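Side-chain contacts in putative GGDEF domain protein (Pseudomonas aeruginosa, PDB 7E6G), which probably catalyses the joining of two GTP molecules into cyclic di-GMP with release of diphosphate, using magnesium: residues A[137-142]-A[249-254]; A[148-153]-A[217-222]. All blocks are in the same frame, centred on the assembly; numbering follows the deposited sequence.

In the fold
Both contacts have residues at one bound G2P, a GTP analogue, in the GGDEF domain. Contact 1 supplies Asp139 and Val140 to the magnesium ion, which Glu182 also binds, and meets the phosphates. In contact 2 only His152 meets the ligand: the guanine N2 gives a weak hydrogen bond to His152 O. The centres are about 18 Å apart. Contact 2 is nested between the segments of contact 1, and helix 143-150 follows strand 134-140 and ends at Trp150. Asp141 OD2 and Thr222 OG1 are 2.8 Å apart, a probable hydrogen bond. The Trp150 side chain is about 14 Å from the magnesium ion; its contact with Leu219 and Glu217 is packing beside the pocket.

Contact 1 of 2, residues A[137-142]-A[249-254]; sequences MLDVDF and DAKRSG. With MG (magnesium ion), chain G; G2P (phosphomethylphosphonic acid guanylate ester), chain H.
Lys251, near the end of helix 236-252, reaches across to Asp139, on strand 134-140, and to Asp141, two residues on. The site belongs to the GGDEF domain, and the two aspartates fit a DxD pattern beside the bound metal.

Two salt bridges carry the contact. Lys251 NZ is modelled 2.5 Å from Asp139 OD1, a shortness that should not be read as unusual strength. It comes from above the carboxylate, 61° out of its plane, with the lysine nearly perpendicular to the Asp139 side chain. The other bridge runs from Lys251 NZ to Asp141 OD1, at 3.1 Å. Here the amine arrives on the anti side, close to the carboxylate plane, and the lysine runs antiparallel alongside Asp141. Bends at chi2 and chi4 give the lysine chain this path. Its amine makes weak hydrogen bonds to the carbonyl oxygens of Asp139 and Val140. Asp141 OD1 is also held by Ser224 OG, while Asp141 OD2 accepts a bond from Asp256 N. Asp139 OD2 is salt-bridged to Arg213 of the second subunit.

Asp139 and Val140 bind magnesium directly. With CG anti to the backbone N (chi1 178°), the Asp139 carboxylate lies on the side of Lys251 and the ion, and OD1 binds magnesium at 2.4 Å. Val140 O binds the same ion at 2.3 Å. Glu182 and two G2P oxygens, O3B and O2A, complete the ligands found. Asp139 OD1 serves both the metal and the lysine.

The terminal phosphate of G2P lies near Lys251 and Phe142. A close approach of Lys251 to O1G is doubtful, because Lys251 CE is modelled too near that oxygen. Phe142 is the N-cap residue of helix 143-150, and its N donates to G2P O2G at 2.8 Å, with a nearly straight N-H...O angle of 169°.

Contact 2 of 2, residues A[148-153]-A[217-222]; sequences DTWGHD and EALSVT. With G2P (phosphomethylphosphonic acid guanylate ester), chain H.
Trp150 and Leu219 both hold CG anti to the carbonyl carbon, which helps bring the isobutyl group over the indole. For Trp150 chi1 is -67°, which sends the indole out from the end of helix 143-150 toward strand 217-219. Leu219 comes from the opposite direction and lies over the indole face. Its CG is 3.7 Å from the centre of the six-membered ring and only 13° off the ring normal, a CH-pi contact. Leu219 CD2 lies 3.5 Å from Trp150 CE3, and Leu219 CD1 covers the CE2 side. The other face of the indole carries Thr149 CG2, 3.5 Å above the ring plane. The ring is therefore sandwiched between a methyl of its own helix and an isobutyl group of the strand.

Glu217 approaches the ring edge. Trp150 NE1 donates to Glu217 OE1 at 2.9 Å, with an N-H...O angle of 147°. The donor reaches that oxygen from above the carboxylate plane. Glu217 OE2 rests 3.4 Å from Trp150 CZ2.

Strands 212-214 and 217-219 form a small antiparallel pair, and this contact packs it on the junction of helices 143-150 and 152-168. Val214 touches both Trp150 and Leu219. Val146 and Val158 also touch Leu219. After Trp150, Gly151 turns the chain with positive phi. His152 then offers its carbonyl O to the guanine N2 of G2P, a weak hydrogen bond.

The contact is thus mainly apolar over the indole faces and polar at one edge. The partly exposed tryptophan keeps its N-H paired, and the bond to Glu217 helps fix the rotation of the indole.

Contact 1 of 2, residues A[137-142]-A[249-254]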
loop_
_atom_site.group_PDB
_atom_site.type_symbol
_atom_site.label_atom_id
_atom_site.label_comp_id
_atom_site.label_asym_id
_atom_site.label_seq_id
_atom_site.Cartn_x
_atom_site.Cartn_y
_atom_site.Cartn_z
ATOM N N MET A 137 0.800 -4.442 -51.682
ATOM C CA MET A 137 -0.569 -4.936 -51.627
ATOM C C MET A 137 -0.670 -6.224 -52.438
ATOM O O MET A 137 -0.361 -6.252 -53.632
ATOM C CB MET A 137 -1.567 -3.896 -52.131
ATOM C CG MET A 137 -3.008 -4.179 -51.676
ATOM S SD MET A 137 -4.159 -2.952 -52.319
ATOM C CE MET A 137 -3.876 -1.587 -51.176
ATOM N N LEU A 138 -1.132 -7.269 -51.789
ATOM C CA LEU A 138 -1.081 -8.632 -52.273
ATOM C C LEU A 138 -2.512 -9.131 -52.420
ATOM O O LEU A 138 -3.342 -8.892 -51.549
ATOM C CB LEU A 138 -0.277 -9.465 -51.268
ATOM C CG LEU A 138 0.282 -10.846 -51.569
ATOM C CD1 LEU A 138 1.767 -10.888 -51.266
ATOM C CD2 LEU A 138 -0.476 -11.880 -50.733
ATOM N N ASP A 139 -2.817 -9.784 -53.538
ATOM C CA ASP A 139 -4.163 -10.280 -53.822
ATOM C C ASP A 139 -4.035 -11.701 -54.347
ATOM O O ASP A 139 -3.276 -11.943 -55.292
ATOM C CB ASP A 139 -4.881 -9.385 -54.845
ATOM C CG ASP A 139 -6.285 -9.882 -55.210
ATOM O OD1 ASP A 139 -6.450 -11.055 -55.621
ATOM O OD2 ASP A 139 -7.241 -9.076 -55.119
ATOM N N VAL A 140 -4.792 -12.628 -53.754
ATOM C CA VAL A 140 -4.663 -14.042 -54.093
ATOM C C VAL A 140 -5.219 -14.309 -55.491
ATOM O O VAL A 140 -6.314 -13.850 -55.855
ATOM C CB VAL A 140 -5.355 -14.910 -53.030
ATOM C CG1 VAL A 140 -5.222 -16.395 -53.379
ATOM C CG2 VAL A 140 -4.744 -14.639 -51.668
ATOM N N ASP A 141 -4.458 -15.054 -56.290
ATOM C CA ASP A 141 -4.871 -15.376 -57.650
ATOM C C ASP A 141 -5.813 -16.576 -57.647
ATOM O O ASP A 141 -5.512 -17.605 -57.035
ATOM C CB ASP A 141 -3.654 -15.675 -58.523
ATOM C CG ASP A 141 -2.691 -14.510 -58.616
ATOM O OD1 ASP A 141 -3.134 -13.352 -58.666
ATOM O OD2 ASP A 141 -1.471 -14.747 -58.674
ATOM N N PHE A 142 -6.958 -16.432 -58.328
ATOM C CA PHE A 142 -7.906 -17.526 -58.564
ATOM C C PHE A 142 -8.433 -18.130 -57.260
ATOM O O PHE A 142 -8.730 -19.327 -57.190
ATOM C CB PHE A 142 -7.283 -18.613 -59.452
ATOM C CG PHE A 142 -6.779 -18.099 -60.783
ATOM C CD1 PHE A 142 -7.645 -17.486 -61.685
ATOM C CD2 PHE A 142 -5.444 -18.230 -61.132
ATOM C CE1 PHE A 142 -7.190 -17.015 -62.909
ATOM C CE2 PHE A 142 -4.985 -17.764 -62.357
ATOM C CZ PHE A 142 -5.861 -17.155 -63.245
ATOM N N ASP A 249 -2.042 -3.529 -62.266
ATOM C CA ASP A 249 -1.158 -3.833 -63.395
ATOM C C ASP A 249 -0.591 -5.248 -63.298
ATOM O O ASP A 249 -0.483 -5.954 -64.310
ATOM C CB ASP A 249 -0.028 -2.813 -63.473
ATOM C CG ASP A 249 -0.526 -1.427 -63.819
ATOM O OD1 ASP A 249 -1.586 -1.321 -64.499
ATOM O OD2 ASP A 249 0.138 -0.452 -63.386
ATOM N N ALA A 250 -0.195 -5.670 -62.096
ATOM C CA ALA A 250 0.196 -7.059 -61.907
ATOM C C ALA A 250 -0.902 -7.984 -62.411
ATOM O O ALA A 250 -0.649 -8.911 -63.188
ATOM C CB ALA A 250 0.504 -7.325 -60.434
ATOM N N LYS A 251 -2.143 -7.708 -62.019
ATOM C CA LYS A 251 -3.230 -8.619 -62.352
ATOM C C LYS A 251 -3.501 -8.650 -63.847
ATOM O O LYS A 251 -3.780 -9.713 -64.408
ATOM C CB LYS A 251 -4.491 -8.231 -61.591
ATOM C CG LYS A 251 -5.135 -9.419 -60.907
ATOM C CD LYS A 251 -4.821 -9.414 -59.420
ATOM C CE LYS A 251 -5.822 -10.217 -58.617
ATOM N NZ LYS A 251 -5.267 -11.287 -57.819
ATOM N N ARG A 252 -3.436 -7.492 -64.507
ATOM C CA ARG A 252 -3.693 -7.429 -65.940
ATOM C C ARG A 252 -2.579 -8.080 -66.744
ATOM O O ARG A 252 -2.822 -8.559 -67.858
ATOM C CB ARG A 252 -3.866 -5.979 -66.365
ATOM C CG ARG A 252 -5.131 -5.356 -65.854
ATOM C CD ARG A 252 -5.234 -3.929 -66.343
ATOM N NE ARG A 252 -6.603 -3.437 -66.275
ATOM C CZ ARG A 252 -6.924 -2.156 -66.131
ATOM N NH1 ARG A 252 -5.960 -1.242 -66.042
ATOM N NH2 ARG A 252 -8.204 -1.789 -66.082
ATOM N N SER A 253 -1.363 -8.121 -66.196
ATOM C CA SER A 253 -0.188 -8.618 -66.899
ATOM C C SER A 253 0.069 -10.102 -66.667
ATOM O O SER A 253 1.150 -10.586 -67.002
ATOM C CB SER A 253 1.045 -7.798 -66.497
ATOM O OG SER A 253 1.656 -8.295 -65.318
ATOM N N GLY A 254 -0.877 -10.829 -66.076
ATOM C CA GLY A 254 -0.764 -12.275 -66.048
ATOM C C GLY A 254 -0.637 -13.032 -64.734
ATOM O O GLY A 254 -0.518 -14.261 -64.763
HETATM MG MG MG G . -8.221 -12.585 -55.945
HETATM P PG G2P H . -8.222 -12.990 -59.303
HETATM O O1G G2P H . -7.495 -12.119 -58.653
HETATM O O2G G2P H . -7.541 -14.034 -59.675
HETATM O O3G G2P H . -9.001 -12.482 -60.257
HETATM O O3B G2P H . -9.172 -13.384 -58.171
HETATM P PB G2P H . -10.294 -14.419 -57.798
HETATM O O1B G2P H . -9.785 -14.960 -56.734
HETATM O O2B G2P H . -10.658 -15.256 -58.765
HETATM C C3A G2P H . -11.785 -13.639 -57.390
HETATM P PA G2P H . -11.955 -12.339 -56.408
HETATM O O1A G2P H . -12.617 -11.821 -57.515
HETATM O O2A G2P H . -10.530 -12.239 -56.233
HETATM O "O5'" G2P H . -12.700 -13.328 -55.591
HETATM C "C5'" G2P H . -12.200 -13.880 -54.378
HETATM C "C4'" G2P H . -13.237 -14.664 -53.639
HETATM O "O4'" G2P H . -12.920 -14.405 -52.392
HETATM C "C3'" G2P H . -14.495 -13.978 -53.684
HETATM O "O3'" G2P H . -15.378 -14.795 -54.347
HETATM C "C2'" G2P H . -14.795 -13.841 -52.245
HETATM O "O2'" G2P H . -16.089 -14.081 -51.877
HETATM C "C1'" G2P H . -13.950 -14.836 -51.689
HETATM N N9 G2P H . -13.708 -14.624 -50.313
HETATM C C8 G2P H . -13.711 -13.421 -49.843
HETATM N N7 G2P H . -13.473 -13.429 -48.571
HETATM C C5 G2P H . -13.301 -14.624 -48.208
HETATM C C6 G2P H . -13.015 -15.145 -47.042
HETATM O O6 G2P H . -12.877 -14.515 -46.043
HETATM N N1 G2P H . -12.866 -16.503 -46.944
HETATM C C2 G2P H . -13.035 -17.249 -48.051
HETATM N N2 G2P H . -12.888 -18.463 -47.940
HETATM N N3 G2P H . -13.333 -16.669 -49.202
HETATM C C4 G2P H . -13.439 -15.371 -49.297
#

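Contact 2 of 2, residues A[148-153]-A[217-222]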
loop_
_atom_site.group_PDB
_atom_site.type_symbol
_atom_site.label_atom_id
_atom_site.label_comp_id
_atom_site.label_asym_id
_atom_site.label_seq_id
_atom_site.Cartn_x
_atom_site.Cartn_y
_atom_site.Cartn_z
ATOM N N ASP A 148 -14.535 -22.736 -54.655
ATOM C CA ASP A 148 -15.518 -23.490 -55.414
ATOM C C ASP A 148 -15.200 -24.973 -55.427
ATOM O O ASP A 148 -16.121 -25.799 -55.403
ATOM C CB ASP A 148 -15.612 -22.944 -56.842
ATOM C CG ASP A 148 -16.246 -21.542 -56.896
ATOM O OD1 ASP A 148 -16.939 -21.142 -55.925
ATOM O OD2 ASP A 148 -16.062 -20.833 -57.912
ATOM N N THR A 149 -13.921 -25.336 -55.431
ATOM C CA THR A 149 -13.544 -26.741 -55.445
ATOM C C THR A 149 -13.518 -27.361 -54.050
ATOM O O THR A 149 -13.915 -28.519 -53.878
ATOM C CB THR A 149 -12.175 -26.898 -56.108
ATOM O OG1 THR A 149 -12.225 -26.360 -57.432
ATOM C CG2 THR A 149 -11.779 -28.345 -56.169
ATOM N N TRP A 150 -13.054 -26.638 -53.034
ATOM C CA TRP A 150 -12.866 -27.260 -51.732
ATOM C C TRP A 150 -13.694 -26.628 -50.625
ATOM O O TRP A 150 -13.603 -27.072 -49.475
ATOM C CB TRP A 150 -11.378 -27.234 -51.354
ATOM C CG TRP A 150 -10.524 -28.112 -52.232
ATOM C CD1 TRP A 150 -10.444 -29.476 -52.201
ATOM C CD2 TRP A 150 -9.644 -27.684 -53.278
ATOM N NE1 TRP A 150 -9.566 -29.923 -53.158
ATOM C CE2 TRP A 150 -9.060 -28.839 -53.832
ATOM C CE3 TRP A 150 -9.297 -26.435 -53.805
ATOM C CZ2 TRP A 150 -8.148 -28.781 -54.887
ATOM C CZ3 TRP A 150 -8.382 -26.378 -54.843
ATOM C CH2 TRP A 150 -7.815 -27.546 -55.369
ATOM N N GLY A 151 -14.497 -25.617 -50.928
ATOM C CA GLY A 151 -15.305 -24.979 -49.913
ATOM C C GLY A 151 -14.631 -23.768 -49.286
ATOM O O GLY A 151 -13.418 -23.585 -49.345
ATOM N N HIS A 152 -15.459 -22.933 -48.658
ATOM C CA HIS A 152 -14.948 -21.711 -48.059
ATOM C C HIS A 152 -14.115 -21.999 -46.812
ATOM O O HIS A 152 -13.208 -21.229 -46.490
ATOM C CB HIS A 152 -16.117 -20.761 -47.777
ATOM C CG HIS A 152 -16.665 -20.111 -49.018
ATOM N ND1 HIS A 152 -16.242 -18.877 -49.469
ATOM C CD2 HIS A 152 -17.578 -20.541 -49.924
ATOM C CE1 HIS A 152 -16.876 -18.571 -50.587
ATOM N NE2 HIS A 152 -17.691 -19.567 -50.887
ATOM N N ASP A 153 -14.379 -23.110 -46.112
ATOM C CA ASP A 153 -13.547 -23.470 -44.966
ATOM C C ASP A 153 -12.124 -23.812 -45.417
ATOM O O ASP A 153 -11.139 -23.464 -44.743
ATOM C CB ASP A 153 -14.200 -24.630 -44.206
ATOM C CG ASP A 153 -15.364 -24.174 -43.298
ATOM O OD1 ASP A 153 -15.120 -23.507 -42.267
ATOM O OD2 ASP A 153 -16.538 -24.475 -43.608
ATOM N N GLU A 217 -5.871 -33.817 -51.239
ATOM C CA GLU A 217 -5.210 -32.892 -52.149
ATOM C C GLU A 217 -4.383 -31.892 -51.350
ATOM O O GLU A 217 -4.637 -31.652 -50.172
ATOM C CB GLU A 217 -6.228 -32.155 -53.050
ATOM C CG GLU A 217 -6.889 -33.081 -54.084
ATOM C CD GLU A 217 -7.839 -32.364 -55.032
ATOM O OE1 GLU A 217 -9.051 -32.332 -54.730
ATOM O OE2 GLU A 217 -7.386 -31.840 -56.082
ATOM N N ALA A 218 -3.352 -31.341 -51.989
ATOM C CA ALA A 218 -2.460 -30.364 -51.367
ATOM C C ALA A 218 -2.441 -29.122 -52.251
ATOM O O ALA A 218 -1.849 -29.140 -53.336
ATOM C CB ALA A 218 -1.050 -30.931 -51.185
ATOM N N LEU A 219 -3.092 -28.054 -51.785
ATOM C CA LEU A 219 -3.339 -26.861 -52.585
ATOM C C LEU A 219 -2.120 -25.955 -52.600
ATOM O O LEU A 219 -1.447 -25.771 -51.580
ATOM C CB LEU A 219 -4.526 -26.073 -52.033
ATOM C CG LEU A 219 -5.958 -26.590 -52.161
ATOM C CD1 LEU A 219 -6.089 -28.030 -51.724
ATOM C CD2 LEU A 219 -6.932 -25.732 -51.347
ATOM N N SER A 220 -1.851 -25.386 -53.765
ATOM C CA SER A 220 -0.867 -24.328 -53.930
ATOM C C SER A 220 -1.530 -23.134 -54.608
ATOM O O SER A 220 -2.515 -23.278 -55.347
ATOM C CB SER A 220 0.326 -24.788 -54.748
ATOM O OG SER A 220 1.145 -25.652 -53.973
ATOM N N VAL A 221 -0.994 -21.943 -54.335
ATOM C CA VAL A 221 -1.595 -20.709 -54.806
ATOM C C VAL A 221 -0.498 -19.757 -55.239
ATOM O O VAL A 221 0.680 -19.927 -54.915
ATOM C CB VAL A 221 -2.465 -20.033 -53.733
ATOM C CG1 VAL A 221 -3.627 -20.935 -53.344
ATOM C CG2 VAL A 221 -1.601 -19.687 -52.529
ATOM N N THR A 222 -0.902 -18.748 -55.985
ATOM C CA THR A 222 -0.039 -17.626 -56.277
ATOM C C THR A 222 -0.753 -16.357 -55.848
ATOM O O THR A 222 -1.973 -16.342 -55.640
ATOM C CB THR A 222 0.313 -17.553 -57.761
ATOM O OG1 THR A 222 -0.904 -17.485 -58.514
ATOM C CG2 THR A 222 1.134 -18.775 -58.198
HETATM P PG G2P H . -8.222 -12.990 -59.303
HETATM O O1G G2P H . -7.495 -12.119 -58.653
HETATM O O2G G2P H . -7.541 -14.034 -59.675
HETATM O O3G G2P H . -9.001 -12.482 -60.257
HETATM O O3B G2P H . -9.172 -13.384 -58.171
HETATM P PB G2P H . -10.294 -14.419 -57.798
HETATM O O1B G2P H . -9.785 -14.960 -56.734
HETATM O O2B G2P H . -10.658 -15.256 -58.765
HETATM C C3A G2P H . -11.785 -13.639 -57.390
HETATM P PA G2P H . -11.955 -12.339 -56.408
HETATM O O1A G2P H . -12.617 -11.821 -57.515
HETATM O O2A G2P H . -10.530 -12.239 -56.233
HETATM O "O5'" G2P H . -12.700 -13.328 -55.591
HETATM C "C5'" G2P H . -12.200 -13.880 -54.378
HETATM C "C4'" G2P H . -13.237 -14.664 -53.639
HETATM O "O4'" G2P H . -12.920 -14.405 -52.392
HETATM C "C3'" G2P H . -14.495 -13.978 -53.684
HETATM O "O3'" G2P H . -15.378 -14.795 -54.347
HETATM C "C2'" G2P H . -14.795 -13.841 -52.245
HETATM O "O2'" G2P H . -16.089 -14.081 -51.877
HETATM C "C1'" G2P H . -13.950 -14.836 -51.689
HETATM N N9 G2P H . -13.708 -14.624 -50.313
HETATM C C8 G2P H . -13.711 -13.421 -49.843
HETATM N N7 G2P H . -13.473 -13.429 -48.571
HETATM C C5 G2P H . -13.301 -14.624 -48.208
HETATM C C6 G2P H . -13.015 -15.145 -47.042
HETATM O O6 G2P H . -12.877 -14.515 -46.043
HETATM N N1 G2P H . -12.866 -16.503 -46.944
HETATM C C2 G2P H . -13.035 -17.249 -48.051
HETATM N N2 G2P H . -12.888 -18.463 -47.940
HETATM N N3 G2P H . -13.333 -16.669 -49.202
HETATM C C4 G2P H . -13.439 -15.371 -49.297
#